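Local coordinates for protein probable aminotransferase (Pseudomonas aeruginosa, PDB 5YKR) that is a probable aminotransferase of the class-III family, a fold type I pyridoxal-phosphate protein whose cofactor is covalently attached, at residues Thr140-Arg151 / Tyr166-Gln174; Ala351-Leu362 / Thr433-Glu443. All blocks are in the same frame, centred on the assembly; numbering follows the deposited sequence.

Followed from the N terminus, contact 1 comes first: helix 139-154 runs into strand 158-162 of the seven-stranded sheet, and the loop 166-174 beyond that strand folds back onto the helix, closing a short loop in the chain. The remaining strands of this sheet are then laid down, apart from 132-136, which precedes the helix. Only afterwards does contact 2 open on helix 349-372, closing a longer excursion that includes strands 378-382 and 385-389 and helix 407-418 when 433-443 returns to it. The two contacts are thus in series. They lie on opposite sides of the chain's centre, their own centres about 33 Å apart, contact 1 in the large cofactor-binding domain and contact 2 in the C-terminal part.

Contact 1: Thr140-Arg151 / Tyr166-Gln174; sequences TDANRFVLRLCR and YHGSVDESQ
Thr140 OG1 is gripped from several sides: Ser169 N donates to it at 3.0 Å, a water that also bonds Ser169 OG donates to it, and it is hydrogen-bonded to OP3 of the pyridoxal-phosphate-modified Lys286. This is the phosphate-binding corner of a fold type I enzyme, where a helix near its N-terminal end meets the loop after strand 158-162. With OG1 turned beside the helix backbone N (chi1 -67°), the hydroxyl comes within 3.1 Å of Gly168 CA, where the chain carries no side chain.

One turn on, Asn143 ND2 donates to His167 O over 3.1 Å, lying in the carbonyl plane on a lone pair. The amide stands almost perpendicular to the imidazole. Asp259 OD2 joins the pair by accepting from both Asn143 ND2 and His167 ND1.

Val170 forms the apolar middle. Its CG2 lies 3.9 Å from Asn143 CB, while CG1 reaches Leu147 CD1. Beside it, Ser169 O accepts from Arg144 NH1 of the second subunit, tying this corner to the dimer interface.

Farther along the helix Arg151 and Glu172, the latter bent at chi2 (97°), approach from opposite directions in a salt bridge. Arg151 NE is held by Asp157 O, and NH1 meets the anti side of Glu172 OE2 at 3.1 Å, close to the guanidinium plane.

Contact 2: Ala351-Leu362 / Thr433-Glu443; sequences AYRHMFQLAAQL and TCPATRAEDVE
The His354 ring turns its edge to the turn at Cys434-Thr437: NE2 donates to Thr437 O at 2.8 Å, almost exactly in the ring plane, and Cys434 O also lies at that edge, beside CD2. One face of the ring carries Leu358 CD2 from the next helical turn, and Pro435 O sits obliquely to it without a hydrogen bond. In the C-terminal part of this fold type I chain, helix 349-372 thereby holds a type I beta turn that leads into the last helix, 439-456. The two helical segments run nearly parallel: the axes of 351-362 and 439-443 approach to 9.6 Å, with a crossing angle of -22°.

On the approach to the turn, Thr433 OG1 donates to Met355 O at 2.8 Å. That carbonyl already accepts the helical bond from Ala359 N, and the two donors reach it from opposite faces of its plane. The threonine's chi1 of 61° directs OG1 to the carbonyl and brings CG2 against Ala359 N. Met355 runs alongside Pro435, its sulfur on CD, and Ala351 CB meets the CG of the same proline.

Leu358 CD1 presses on the start of the final helix, 3.4 Å from Ala439 N. One turn later Val442 packs between Leu358 and Leu362, one turn apart on helix 349-372: CG2 approaches Leu358 CD1, and CG1 packs 3.6 Å from Leu362 CA. The extended Gln361 crosses over Val442, with CD 3.6 Å from Val442 CG1, and its NE2 ends in a weak 3.4 Å hydrogen bond to Ala439 O.

Contact 1: Thr140-Arg151 / Tyr166-Gln174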
loop_
_atom_site.group_PDB
_atom_site.type_symbol
_atom_site.label_atom_id
_atom_site.label_comp_id
_atom_site.label_asym_id
_atom_site.label_seq_id
_atom_site.Cartn_x
_atom_site.Cartn_y
_atom_site.Cartn_z
ATOM N N THR A 140 3.496 -5.769 -2.610
ATOM C CA THR A 140 3.410 -5.253 -3.973
ATOM C C THR A 140 4.283 -4.023 -4.169
ATOM O O THR A 140 5.049 -3.949 -5.162
ATOM C CB THR A 140 1.956 -4.883 -4.317
ATOM O OG1 THR A 140 1.150 -6.061 -4.376
ATOM C CG2 THR A 140 1.881 -4.173 -5.636
ATOM N N ASP A 141 4.174 -3.073 -3.257
ATOM C CA ASP A 141 4.917 -1.841 -3.431
ATOM C C ASP A 141 6.419 -2.071 -3.302
ATOM O O ASP A 141 7.203 -1.454 -4.014
ATOM C CB ASP A 141 4.459 -0.795 -2.426
ATOM C CG ASP A 141 3.158 -0.157 -2.792
ATOM O OD1 ASP A 141 2.570 -0.462 -3.866
ATOM O OD2 ASP A 141 2.742 0.732 -1.991
ATOM N N ALA A 142 6.837 -2.954 -2.388
ATOM C CA ALA A 142 8.237 -3.309 -2.313
ATOM C C ALA A 142 8.746 -3.824 -3.665
ATOM O O ALA A 142 9.765 -3.373 -4.186
ATOM C CB ALA A 142 8.512 -4.296 -1.191
ATOM N N ASN A 143 7.976 -4.726 -4.266
ATOM C CA ASN A 143 8.358 -5.233 -5.608
ATOM C C ASN A 143 8.366 -4.122 -6.657
ATOM O O ASN A 143 9.330 -4.023 -7.424
ATOM C CB ASN A 143 7.451 -6.402 -5.993
ATOM C CG ASN A 143 7.765 -7.674 -5.241
ATOM O OD1 ASN A 143 8.915 -7.945 -4.907
ATOM N ND2 ASN A 143 6.740 -8.481 -4.988
ATOM N N ARG A 144 7.317 -3.280 -6.708
ATOM C CA ARG A 144 7.277 -2.211 -7.708
ATOM C C ARG A 144 8.473 -1.299 -7.588
ATOM O O ARG A 144 9.077 -0.861 -8.592
ATOM C CB ARG A 144 5.983 -1.313 -7.500
ATOM C CG ARG A 144 4.701 -2.032 -7.770
ATOM C CD ARG A 144 3.560 -1.081 -7.913
ATOM N NE ARG A 144 3.239 -0.192 -6.795
ATOM C CZ ARG A 144 3.133 1.120 -6.870
ATOM N NH1 ARG A 144 3.542 1.806 -7.890
ATOM N NH2 ARG A 144 2.624 1.735 -5.844
ATOM N N PHE A 145 8.786 -0.938 -6.342
ATOM C CA PHE A 145 9.811 0.081 -6.097
ATOM C C PHE A 145 11.210 -0.469 -6.356
ATOM O O PHE A 145 12.032 0.202 -6.938
ATOM C CB PHE A 145 9.697 0.631 -4.677
ATOM C CG PHE A 145 8.374 1.306 -4.358
ATOM C CD1 PHE A 145 7.498 1.704 -5.344
ATOM C CD2 PHE A 145 8.044 1.590 -3.046
ATOM C CE1 PHE A 145 6.296 2.303 -5.029
ATOM C CE2 PHE A 145 6.857 2.216 -2.734
ATOM C CZ PHE A 145 5.977 2.590 -3.720
ATOM N N VAL A 146 11.440 -1.724 -5.958
ATOM C CA VAL A 146 12.708 -2.384 -6.291
ATOM C C VAL A 146 12.882 -2.445 -7.806
ATOM O O VAL A 146 13.985 -2.192 -8.326
ATOM C CB VAL A 146 12.832 -3.750 -5.632
ATOM C CG1 VAL A 146 13.964 -4.551 -6.228
ATOM C CG2 VAL A 146 12.986 -3.580 -4.119
ATOM N N LEU A 147 11.797 -2.795 -8.534
ATOM C CA LEU A 147 11.962 -2.886 -9.999
ATOM C C LEU A 147 12.318 -1.510 -10.586
ATOM O O LEU A 147 13.182 -1.421 -11.490
ATOM C CB LEU A 147 10.720 -3.456 -10.636
ATOM C CG LEU A 147 10.417 -4.928 -10.351
ATOM C CD1 LEU A 147 9.068 -5.319 -11.000
ATOM C CD2 LEU A 147 11.563 -5.817 -10.833
ATOM N N ARG A 148 11.682 -0.439 -10.103
ATOM C CA ARG A 148 12.024 0.912 -10.544
ATOM C C ARG A 148 13.499 1.219 -10.305
ATOM O O ARG A 148 14.180 1.725 -11.200
ATOM C CB ARG A 148 11.129 1.931 -9.802
ATOM C CG ARG A 148 11.570 3.381 -9.968
ATOM C CD ARG A 148 10.660 4.365 -9.245
ATOM N NE ARG A 148 9.384 4.510 -9.927
ATOM C CZ ARG A 148 9.165 5.210 -11.031
ATOM N NH1 ARG A 148 10.085 5.965 -11.513
ATOM N NH2 ARG A 148 7.963 5.144 -11.654
ATOM N N LEU A 149 13.994 0.920 -9.093
ATOM C CA LEU A 149 15.358 1.211 -8.791
ATOM C C LEU A 149 16.308 0.366 -9.663
ATOM O O LEU A 149 17.380 0.836 -10.045
ATOM C CB LEU A 149 15.620 0.958 -7.291
ATOM C CG LEU A 149 14.963 1.982 -6.365
ATOM C CD1 LEU A 149 15.027 1.554 -4.919
ATOM C CD2 LEU A 149 15.569 3.384 -6.506
ATOM N N CYS A 150 15.935 -0.888 -9.958
ATOM C CA CYS A 150 16.751 -1.723 -10.855
ATOM C C CYS A 150 16.805 -1.153 -12.262
ATOM O O CYS A 150 17.847 -1.195 -12.907
ATOM C CB CYS A 150 16.276 -3.172 -10.856
ATOM S SG CYS A 150 16.592 -4.070 -9.335
ATOM N N ARG A 151 15.669 -0.652 -12.755
ATOM C CA ARG A 151 15.676 0.042 -14.060
ATOM C C ARG A 151 16.586 1.286 -14.027
ATOM O O ARG A 151 17.352 1.542 -14.979
ATOM C CB ARG A 151 14.265 0.399 -14.514
ATOM C CG ARG A 151 13.423 -0.795 -14.880
ATOM C CD ARG A 151 12.131 -0.348 -15.582
ATOM N NE ARG A 151 11.372 -1.479 -16.070
ATOM C CZ ARG A 151 10.394 -2.101 -15.465
ATOM N NH1 ARG A 151 9.943 -1.694 -14.320
ATOM N NH2 ARG A 151 9.850 -3.195 -16.072
ATOM N N TYR A 166 3.126 -15.171 -8.578
ATOM C CA TYR A 166 2.339 -14.026 -8.043
ATOM C C TYR A 166 3.251 -13.196 -7.185
ATOM O O TYR A 166 3.913 -13.718 -6.285
ATOM C CB TYR A 166 1.081 -14.418 -7.244
ATOM C CG TYR A 166 0.207 -13.219 -6.881
ATOM C CD1 TYR A 166 -0.437 -12.530 -7.882
ATOM C CD2 TYR A 166 0.042 -12.774 -5.577
ATOM C CE1 TYR A 166 -1.224 -11.432 -7.631
ATOM C CE2 TYR A 166 -0.780 -11.653 -5.306
ATOM C CZ TYR A 166 -1.407 -11.003 -6.365
ATOM O OH TYR A 166 -2.229 -9.887 -6.155
ATOM N N HIS A 167 3.250 -11.876 -7.444
ATOM C CA HIS A 167 4.049 -10.877 -6.707
ATOM C C HIS A 167 3.214 -9.671 -6.259
ATOM O O HIS A 167 3.814 -8.648 -5.863
ATOM C CB HIS A 167 5.230 -10.453 -7.548
ATOM C CG HIS A 167 6.137 -11.582 -7.831
ATOM N ND1 HIS A 167 6.934 -12.159 -6.866
ATOM C CD2 HIS A 167 6.345 -12.293 -8.969
ATOM C CE1 HIS A 167 7.581 -13.206 -7.394
ATOM N NE2 HIS A 167 7.238 -13.302 -8.668
ATOM N N GLY A 168 1.887 -9.812 -6.287
ATOM C CA GLY A 168 0.980 -8.709 -6.006
ATOM C C GLY A 168 0.507 -7.991 -7.257
ATOM O O GLY A 168 0.642 -8.517 -8.371
ATOM N N SER A 169 0.029 -6.764 -7.064
ATOM C CA SER A 169 -0.518 -5.969 -8.179
ATOM C C SER A 169 0.603 -5.230 -8.878
ATOM O O SER A 169 0.601 -3.991 -8.999
ATOM C CB SER A 169 -1.679 -5.100 -7.717
ATOM O OG SER A 169 -1.331 -4.232 -6.649
ATOM N N VAL A 170 1.547 -6.023 -9.375
ATOM C CA VAL A 170 2.743 -5.555 -10.108
ATOM C C VAL A 170 2.381 -5.807 -11.579
ATOM O O VAL A 170 2.401 -6.966 -12.043
ATOM C CB VAL A 170 4.020 -6.321 -9.718
ATOM C CG1 VAL A 170 5.199 -5.861 -10.548
ATOM C CG2 VAL A 170 4.310 -6.177 -8.227
ATOM N N ASP A 171 1.979 -4.772 -12.314
ATOM C CA ASP A 171 1.367 -5.000 -13.645
ATOM C C ASP A 171 2.303 -5.714 -14.592
ATOM O O ASP A 171 1.849 -6.577 -15.349
ATOM C CB ASP A 171 0.961 -3.650 -14.242
ATOM C CG ASP A 171 -0.217 -2.966 -13.523
ATOM O OD1 ASP A 171 -0.886 -3.551 -12.656
ATOM O OD2 ASP A 171 -0.525 -1.797 -13.898
ATOM N N GLU A 172 3.605 -5.431 -14.531
ATOM C CA GLU A 172 4.581 -6.074 -15.432
ATOM C C GLU A 172 4.655 -7.587 -15.247
ATOM O O GLU A 172 5.121 -8.288 -16.149
ATOM C CB GLU A 172 6.012 -5.550 -15.250
ATOM C CG GLU A 172 6.223 -4.103 -15.322
ATOM C CD GLU A 172 6.261 -3.546 -13.925
ATOM O OE1 GLU A 172 5.174 -3.606 -13.305
ATOM O OE2 GLU A 172 7.337 -3.082 -13.464
ATOM N N SER A 173 4.227 -8.085 -14.082
ATOM C CA SER A 173 4.267 -9.515 -13.830
ATOM C C SER A 173 3.046 -10.279 -14.302
ATOM O O SER A 173 3.033 -11.512 -14.243
ATOM C CB SER A 173 4.413 -9.796 -12.304
ATOM O OG SER A 173 3.219 -9.483 -11.567
ATOM N N GLN A 174 2.009 -9.556 -14.744
ATOM C CA GLN A 174 0.673 -10.135 -14.998
ATOM C C GLN A 174 0.616 -10.693 -16.435
ATOM O O GLN A 174 -0.150 -10.235 -17.276
ATOM C CB GLN A 174 -0.430 -9.128 -14.773
ATOM C CG GLN A 174 -0.419 -8.439 -13.408
ATOM C CD GLN A 174 -0.941 -9.247 -12.255
ATOM O OE1 GLN A 174 -1.143 -10.483 -12.375
ATOM N NE2 GLN A 174 -1.202 -8.573 -11.114
HETATM O O HOH W 1 -2.007 -5.607 -4.513
#

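Contact 2: Ala351-Leu362 / Thr433-Glu443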
loop_
_atom_site.group_PDB
_atom_site.type_symbol
_atom_site.label_atom_id
_atom_site.label_comp_id
_atom_site.label_asym_id
_atom_site.label_seq_id
_atom_site.Cartn_x
_atom_site.Cartn_y
_atom_site.Cartn_z
ATOM N N ALA A 351 9.254 -20.679 18.051
ATOM C CA ALA A 351 7.961 -20.545 17.365
ATOM C C ALA A 351 7.963 -21.434 16.112
ATOM O O ALA A 351 7.014 -22.184 15.853
ATOM C CB ALA A 351 7.688 -19.106 17.002
ATOM N N TYR A 352 9.034 -21.301 15.329
ATOM C CA TYR A 352 9.113 -22.078 14.105
ATOM C C TYR A 352 9.190 -23.588 14.394
ATOM O O TYR A 352 8.637 -24.383 13.665
ATOM C CB TYR A 352 10.235 -21.604 13.219
ATOM C CG TYR A 352 9.883 -20.423 12.329
ATOM C CD1 TYR A 352 10.095 -19.105 12.744
ATOM C CD2 TYR A 352 9.420 -20.624 11.046
ATOM C CE1 TYR A 352 9.830 -18.029 11.901
ATOM C CE2 TYR A 352 9.110 -19.557 10.222
ATOM C CZ TYR A 352 9.330 -18.275 10.632
ATOM O OH TYR A 352 9.099 -17.236 9.761
ATOM N N ARG A 353 9.887 -23.982 15.444
ATOM C CA ARG A 353 9.962 -25.387 15.785
ATOM C C ARG A 353 8.573 -25.968 15.974
ATOM O O ARG A 353 8.248 -27.057 15.461
ATOM C CB ARG A 353 10.827 -25.606 17.011
ATOM C CG ARG A 353 11.023 -27.086 17.327
ATOM C CD ARG A 353 11.994 -27.332 18.515
ATOM N NE ARG A 353 13.141 -26.408 18.565
ATOM C CZ ARG A 353 13.229 -25.336 19.376
ATOM N NH1 ARG A 353 12.316 -25.090 20.327
ATOM N NH2 ARG A 353 14.272 -24.544 19.279
ATOM N N HIS A 354 7.757 -25.271 16.755
ATOM C CA HIS A 354 6.377 -25.687 16.976
ATOM C C HIS A 354 5.596 -25.716 15.664
ATOM O O HIS A 354 4.880 -26.684 15.355
ATOM C CB HIS A 354 5.692 -24.751 17.961
ATOM C CG HIS A 354 4.244 -25.062 18.189
ATOM N ND1 HIS A 354 3.841 -25.993 19.122
ATOM C CD2 HIS A 354 3.115 -24.574 17.633
ATOM C CE1 HIS A 354 2.527 -26.077 19.100
ATOM N NE2 HIS A 354 2.064 -25.233 18.202
ATOM N N MET A 355 5.703 -24.648 14.893
ATOM C CA MET A 355 4.973 -24.581 13.611
ATOM C C MET A 355 5.368 -25.735 12.679
ATOM O O MET A 355 4.512 -26.331 12.012
ATOM C CB MET A 355 5.253 -23.222 12.961
ATOM C CG MET A 355 4.609 -22.052 13.692
ATOM S SD MET A 355 5.316 -20.434 13.369
ATOM C CE MET A 355 4.876 -20.194 11.656
ATOM N N PHE A 356 6.643 -26.064 12.654
ATOM C CA PHE A 356 7.120 -27.168 11.770
ATOM C C PHE A 356 6.579 -28.529 12.239
ATOM O O PHE A 356 6.181 -29.362 11.433
ATOM C CB PHE A 356 8.638 -27.279 11.775
ATOM C CG PHE A 356 9.390 -26.137 11.199
ATOM C CD1 PHE A 356 8.807 -25.221 10.346
ATOM C CD2 PHE A 356 10.728 -25.988 11.526
ATOM C CE1 PHE A 356 9.533 -24.193 9.794
ATOM C CE2 PHE A 356 11.481 -24.938 11.015
ATOM C CZ PHE A 356 10.865 -24.043 10.123
ATOM N N GLN A 357 6.574 -28.749 13.552
ATOM C CA GLN A 357 6.066 -30.021 14.060
ATOM C C GLN A 357 4.588 -30.227 13.652
ATOM O O GLN A 357 4.174 -31.308 13.193
ATOM C CB GLN A 357 6.216 -30.070 15.596
ATOM C CG GLN A 357 5.593 -31.278 16.269
ATOM C CD GLN A 357 5.623 -31.149 17.774
ATOM O OE1 GLN A 357 4.585 -30.939 18.432
ATOM N NE2 GLN A 357 6.800 -31.291 18.336
ATOM N N LEU A 358 3.792 -29.179 13.843
ATOM C CA LEU A 358 2.359 -29.276 13.552
ATOM C C LEU A 358 2.117 -29.370 12.039
ATOM O O LEU A 358 1.241 -30.119 11.596
ATOM C CB LEU A 358 1.560 -28.144 14.215
ATOM C CG LEU A 358 1.243 -28.230 15.713
ATOM C CD1 LEU A 358 0.274 -29.365 15.959
ATOM C CD2 LEU A 358 2.471 -28.522 16.531
ATOM N N ALA A 359 2.902 -28.614 11.256
ATOM C CA ALA A 359 2.783 -28.682 9.795
ATOM C C ALA A 359 3.182 -30.059 9.258
ATOM O O ALA A 359 2.544 -30.583 8.346
ATOM C CB ALA A 359 3.556 -27.554 9.151
ATOM N N ALA A 360 4.226 -30.652 9.828
ATOM C CA ALA A 360 4.627 -31.998 9.429
ATOM C C ALA A 360 3.561 -33.002 9.726
ATOM O O ALA A 360 3.317 -33.889 8.920
ATOM C CB ALA A 360 5.912 -32.378 10.113
ATOM N N GLN A 361 2.888 -32.853 10.871
ATOM C CA GLN A 361 1.782 -33.736 11.237
ATOM C C GLN A 361 0.651 -33.600 10.193
ATOM O O GLN A 361 0.068 -34.565 9.745
ATOM C CB GLN A 361 1.290 -33.404 12.659
ATOM C CG GLN A 361 0.063 -34.195 13.183
ATOM C CD GLN A 361 -0.607 -33.556 14.419
ATOM O OE1 GLN A 361 -0.026 -32.664 15.050
ATOM N NE2 GLN A 361 -1.831 -34.010 14.762
ATOM N N LEU A 362 0.338 -32.359 9.819
ATOM C CA LEU A 362 -0.748 -32.087 8.885
ATOM C C LEU A 362 -0.409 -32.683 7.504
ATOM O O LEU A 362 -1.255 -33.355 6.885
ATOM C CB LEU A 362 -1.012 -30.558 8.830
ATOM C CG LEU A 362 -2.281 -30.138 8.076
ATOM C CD1 LEU A 362 -2.828 -28.831 8.673
ATOM C CD2 LEU A 362 -2.023 -30.007 6.587
ATOM N N THR A 433 0.334 -23.294 9.747
ATOM C CA THR A 433 0.352 -23.410 11.207
ATOM C C THR A 433 0.994 -22.176 11.834
ATOM O O THR A 433 1.789 -21.491 11.200
ATOM C CB THR A 433 1.121 -24.666 11.655
ATOM O OG1 THR A 433 2.465 -24.566 11.213
ATOM C CG2 THR A 433 0.499 -25.904 11.079
ATOM N N CYS A 434 0.578 -21.880 13.065
ATOM C CA CYS A 434 1.119 -20.782 13.843
ATOM C C CYS A 434 1.444 -21.272 15.249
ATOM O O CYS A 434 1.125 -22.412 15.592
ATOM C CB CYS A 434 0.137 -19.595 13.871
ATOM S SG CYS A 434 -1.357 -19.849 14.775
ATOM N N PRO A 435 2.059 -20.425 16.076
ATOM C CA PRO A 435 2.410 -20.906 17.433
ATOM C C PRO A 435 1.227 -21.353 18.276
ATOM O O PRO A 435 1.410 -22.205 19.148
ATOM C CB PRO A 435 3.106 -19.692 18.051
ATOM C CG PRO A 435 3.706 -19.008 16.903
ATOM C CD PRO A 435 2.684 -19.129 15.799
ATOM N N ALA A 436 0.021 -20.813 17.984
ATOM C CA ALA A 436 -1.198 -21.165 18.714
ATOM C C ALA A 436 -1.919 -22.437 18.170
ATOM O O ALA A 436 -2.848 -22.946 18.818
ATOM C CB ALA A 436 -2.157 -20.008 18.729
ATOM N N THR A 437 -1.497 -22.945 17.010
ATOM C CA THR A 437 -2.093 -24.180 16.478
ATOM C C THR A 437 -1.806 -25.348 17.435
ATOM O O THR A 437 -0.708 -25.426 18.029
ATOM C CB THR A 437 -1.573 -24.498 15.068
ATOM O OG1 THR A 437 -1.642 -23.282 14.272
ATOM C CG2 THR A 437 -2.355 -25.663 14.438
ATOM N N ARG A 438 -2.808 -26.186 17.654
ATOM C CA ARG A 438 -2.655 -27.336 18.540
ATOM C C ARG A 438 -2.785 -28.628 17.741
ATOM O O ARG A 438 -3.401 -28.655 16.667
ATOM C CB ARG A 438 -3.772 -27.297 19.597
ATOM C CG ARG A 438 -3.766 -26.083 20.519
ATOM C CD ARG A 438 -5.098 -25.922 21.260
ATOM N NE ARG A 438 -6.258 -25.958 20.332
ATOM C CZ ARG A 438 -7.553 -25.877 20.665
ATOM N NH1 ARG A 438 -7.931 -25.731 21.939
ATOM N NH2 ARG A 438 -8.482 -25.907 19.700
ATOM N N ALA A 439 -2.229 -29.707 18.281
ATOM C CA ALA A 439 -2.315 -31.013 17.622
ATOM C C ALA A 439 -3.760 -31.409 17.318
ATOM O O ALA A 439 -4.060 -31.919 16.235
ATOM C CB ALA A 439 -1.655 -32.061 18.495
ATOM N N GLU A 440 -4.676 -31.132 18.235
ATOM C CA GLU A 440 -6.093 -31.417 17.992
ATOM C C GLU A 440 -6.675 -30.706 16.782
ATOM O O GLU A 440 -7.611 -31.200 16.139
ATOM C CB GLU A 440 -6.976 -31.189 19.253
ATOM C CG GLU A 440 -7.092 -29.759 19.727
ATOM C CD GLU A 440 -7.745 -29.612 21.096
ATOM O OE1 GLU A 440 -8.991 -29.787 21.174
ATOM O OE2 GLU A 440 -7.016 -29.304 22.076
ATOM N N ASP A 441 -6.148 -29.514 16.499
ATOM C CA ASP A 441 -6.643 -28.730 15.376
ATOM C C ASP A 441 -6.216 -29.388 14.062
ATOM O O ASP A 441 -6.995 -29.473 13.104
ATOM C CB ASP A 441 -6.022 -27.334 15.410
ATOM C CG ASP A 441 -6.350 -26.543 16.647
ATOM O OD1 ASP A 441 -7.400 -26.796 17.286
ATOM O OD2 ASP A 441 -5.509 -25.643 16.981
ATOM N N VAL A 442 -4.989 -29.872 14.038
ATOM C CA VAL A 442 -4.491 -30.626 12.892
ATOM C C VAL A 442 -5.296 -31.924 12.706
ATOM O O VAL A 442 -5.666 -32.275 11.567
ATOM C CB VAL A 442 -2.997 -30.908 13.040
ATOM C CG1 VAL A 442 -2.519 -31.847 11.955
ATOM C CG2 VAL A 442 -2.211 -29.619 13.019
ATOM N N GLU A 443 -5.583 -32.618 13.803
ATOM C CA GLU A 443 -6.377 -33.836 13.712
ATOM C C GLU A 443 -7.770 -33.557 13.158
ATOM O O GLU A 443 -8.310 -34.362 12.364
ATOM C CB GLU A 443 -6.423 -34.531 15.107
ATOM C CG GLU A 443 -5.061 -35.060 15.534
ATOM C CD GLU A 443 -4.837 -35.251 17.067
ATOM O OE1 GLU A 443 -5.800 -35.226 17.899
ATOM O OE2 GLU A 443 -3.647 -35.441 17.454
#